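Side-chain contact in imidazoleglycerol-phosphate dehydratase (Pyrococcus furiosus, PDB 5DNL), which catalyses the dehydration of imidazoleglycerol phosphate to imidazoleacetol phosphate, the sixth step of histidine biosynthesis: residues T32-A35 against F36-K40. Residues are numbered along the deposited sequence; the frame is centred on the assembly and turned at random.
Sequences TAFA and FYLGK
Phe-34 and Leu-38 lie one turn apart on the last turns of helix 25-38, side by side and pointing the same way. CD2 of Leu-38 comes obliquely to the Phe-34 ring, 3.9 Å from its CE2. Both side chains turn CG anti to their own backbone N (chi1 174° and -180°), which brings the two ends together. Helices 51-69 and 144-162 pack against this pair.

Tyr-37 turns the other way, with CG beside its backbone N. Its CD2 edge sits 3.1 Å from Ala-33 O, with that oxygen in the plane of the ring. The same oxygen accepts Tyr-37 N at 3.1 Å in a nearly straight bond. CD2 of Phe-36 lies over one face of the Tyr-37 ring, 3.8 Å above it and toward the rim, while CD2 of Tyr-37 meets the Phe-36 ring at its edge. Arg-168 of a second subunit makes a cation-pi contact with Phe-36. Tyr-37 OH has a weak hydrogen bond to Lys-153, and the Tyr-37 side chain comes within about 4 Å of a bound triazole phosphonate inhibitor (nearest atoms). With an alanine here, the Phe-36 ring would probably lose the neighbour that meets its edge, and Lys-153 its weak partner.

The helix ends at Leu-38, and Gly-39, with positive phi, turns the chain out of it. Ala-35 O accepts Gly-39 N at 3.0 Å and, weakly, Lys-40 N at 3.3 Å. Gly-39 N also bonds weakly to Phe-36 O, completing a Schellman motif. The chemistry divides: the apolar pair belongs to the core, whereas both rings meet the second subunit, Tyr-37 at its Arg-76 and beside the inhibitor.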
ATOM      1  N   THR A  32       8.858 -21.804  44.127  1.00 11.90           N
ATOM      2  CA  THR A  32      10.186 -22.177  44.636  1.00 13.08           C
ATOM      3  C   THR A  32      11.222 -21.164  44.166  1.00 13.07           C
ATOM      4  O   THR A  32      12.036 -20.673  44.956  1.00 14.25           O
ATOM      5  CB  THR A  32      10.540 -23.611  44.227  1.00 13.77           C
ATOM      6  OG1 THR A  32       9.594 -24.510  44.816  1.00 16.52           O
ATOM      7  CG2 THR A  32      11.939 -24.007  44.688  1.00 14.43           C
ATOM      8  N   ALA A  33      11.145 -20.781  42.890  1.00 13.16           N
ATOM      9  CA  ALA A  33      12.013 -19.731  42.344  1.00 14.51           C
ATOM     10  C   ALA A  33      11.777 -18.409  43.075  1.00 13.68           C
ATOM     11  O   ALA A  33      12.706 -17.771  43.536  1.00 14.58           O
ATOM     12  CB  ALA A  33      11.759 -19.566  40.850  1.00 15.17           C
ATOM     13  N   PHE A  34      10.518 -18.008  43.205  1.00 12.60           N
ATOM     14  CA  PHE A  34      10.193 -16.765  43.863  1.00 12.93           C
ATOM     15  C   PHE A  34      10.805 -16.714  45.274  1.00 13.33           C
ATOM     16  O   PHE A  34      11.470 -15.746  45.633  1.00 14.65           O
ATOM     17  CB  PHE A  34       8.677 -16.562  43.953  1.00 13.47           C
ATOM     18  CG  PHE A  34       8.304 -15.358  44.740  1.00 14.58           C
ATOM     19  CD1 PHE A  34       8.380 -14.114  44.168  1.00 18.79           C
ATOM     20  CD2 PHE A  34       7.992 -15.453  46.094  1.00 18.08           C
ATOM     21  CE1 PHE A  34       8.107 -12.984  44.920  1.00 22.06           C
ATOM     22  CE2 PHE A  34       7.697 -14.330  46.835  1.00 18.82           C
ATOM     23  CZ  PHE A  34       7.749 -13.095  46.249  1.00 18.45           C
ATOM     24  N   ALA A  35      10.585 -17.759  46.061  1.00 14.34           N
ATOM     25  CA  ALA A  35      11.060 -17.753  47.449  1.00 14.91           C
ATOM     26  C   ALA A  35      12.578 -17.750  47.511  1.00 13.81           C
ATOM     27  O   ALA A  35      13.156 -17.079  48.359  1.00 14.34           O
ATOM     28  CB  ALA A  35      10.499 -18.941  48.198  1.00 15.36           C
ATOM     29  N   PHE A  36      13.215 -18.497  46.605  1.00 13.18           N
ATOM     30  CA  PHE A  36      14.683 -18.599  46.601  1.00 13.41           C
ATOM     31  C   PHE A  36      15.317 -17.228  46.351  1.00 14.65           C
ATOM     32  O   PHE A  36      16.250 -16.820  47.041  1.00 15.13           O
ATOM     33  CB  PHE A  36      15.140 -19.595  45.541  1.00 14.77           C
ATOM     34  CG  PHE A  36      16.614 -19.924  45.596  1.00 15.03           C
ATOM     35  CD1 PHE A  36      17.084 -20.917  46.441  1.00 16.67           C
ATOM     36  CD2 PHE A  36      17.508 -19.251  44.782  1.00 14.32           C
ATOM     37  CE1 PHE A  36      18.427 -21.232  46.452  1.00 17.44           C
ATOM     38  CE2 PHE A  36      18.858 -19.549  44.802  1.00 16.62           C
ATOM     39  CZ  PHE A  36      19.314 -20.547  45.639  1.00 17.57           C
ATOM     40  N   TYR A  37      14.799 -16.498  45.359  1.00 13.24           N
ATOM     41  CA  TYR A  37      15.337 -15.209  45.014  1.00 12.97           C
ATOM     42  C   TYR A  37      14.900 -14.085  45.967  1.00 14.54           C
ATOM     43  O   TYR A  37      15.623 -13.090  46.116  1.00 16.39           O
ATOM     44  CB  TYR A  37      15.075 -14.895  43.532  1.00 13.79           C
ATOM     45  CG  TYR A  37      15.927 -15.806  42.666  1.00 16.50           C
ATOM     46  CD1 TYR A  37      17.249 -15.479  42.391  1.00 22.69           C
ATOM     47  CD2 TYR A  37      15.469 -17.024  42.223  1.00 13.74           C
ATOM     48  CE1 TYR A  37      18.067 -16.330  41.647  1.00 26.66           C
ATOM     49  CE2 TYR A  37      16.274 -17.888  41.495  1.00 13.13           C
ATOM     50  CZ  TYR A  37      17.556 -17.538  41.188  1.00 16.37           C
ATOM     51  OH  TYR A  37      18.332 -18.404  40.444  1.00 16.24           O
ATOM     52  N   LEU A  38      13.758 -14.249  46.630  1.00 12.33           N
ATOM     53  CA  LEU A  38      13.372 -13.370  47.762  1.00 13.17           C
ATOM     54  C   LEU A  38      14.353 -13.509  48.938  1.00 15.39           C
ATOM     55  O   LEU A  38      14.617 -12.542  49.662  1.00 16.96           O
ATOM     56  CB  LEU A  38      11.953 -13.682  48.225  1.00 13.66           C
ATOM     57  CG  LEU A  38      11.388 -12.862  49.393  1.00 16.29           C
ATOM     58  CD1 LEU A  38      11.214 -11.408  48.987  1.00 19.96           C
ATOM     59  CD2 LEU A  38      10.078 -13.436  49.855  1.00 17.54           C
ATOM     60  N   GLY A  39      14.864 -14.718  49.108  1.00 17.32           N
ATOM     61  CA  GLY A  39      15.816 -15.009  50.177  1.00 18.04           C
ATOM     62  C   GLY A  39      15.151 -15.398  51.474  1.00 25.04           C
ATOM     63  O   GLY A  39      15.725 -15.190  52.538  1.00 23.21           O
ATOM     64  N   LYS A  40      13.956 -15.968  51.394  1.00 21.10           N
ATOM     65  CA  LYS A  40      13.194 -16.358  52.573  1.00 21.78           C
ATOM     66  C   LYS A  40      12.644 -17.757  52.408  1.00 22.46           C
ATOM     67  O   LYS A  40      12.236 -18.153  51.319  1.00 24.95           O
ATOM     68  CB  LYS A  40      12.077 -15.344  52.843  1.00 22.98           C
ATOM     69  CG  LYS A  40      12.630 -14.039  53.374  1.00 27.80           C
ATOM     70  CD  LYS A  40      11.568 -13.036  53.777  1.00 42.05           C
ATOM     71  CE  LYS A  40      12.208 -11.867  54.517  1.00 49.92           C
ATOM     72  NZ  LYS A  40      11.398 -10.617  54.446  1.00 40.77           N
TER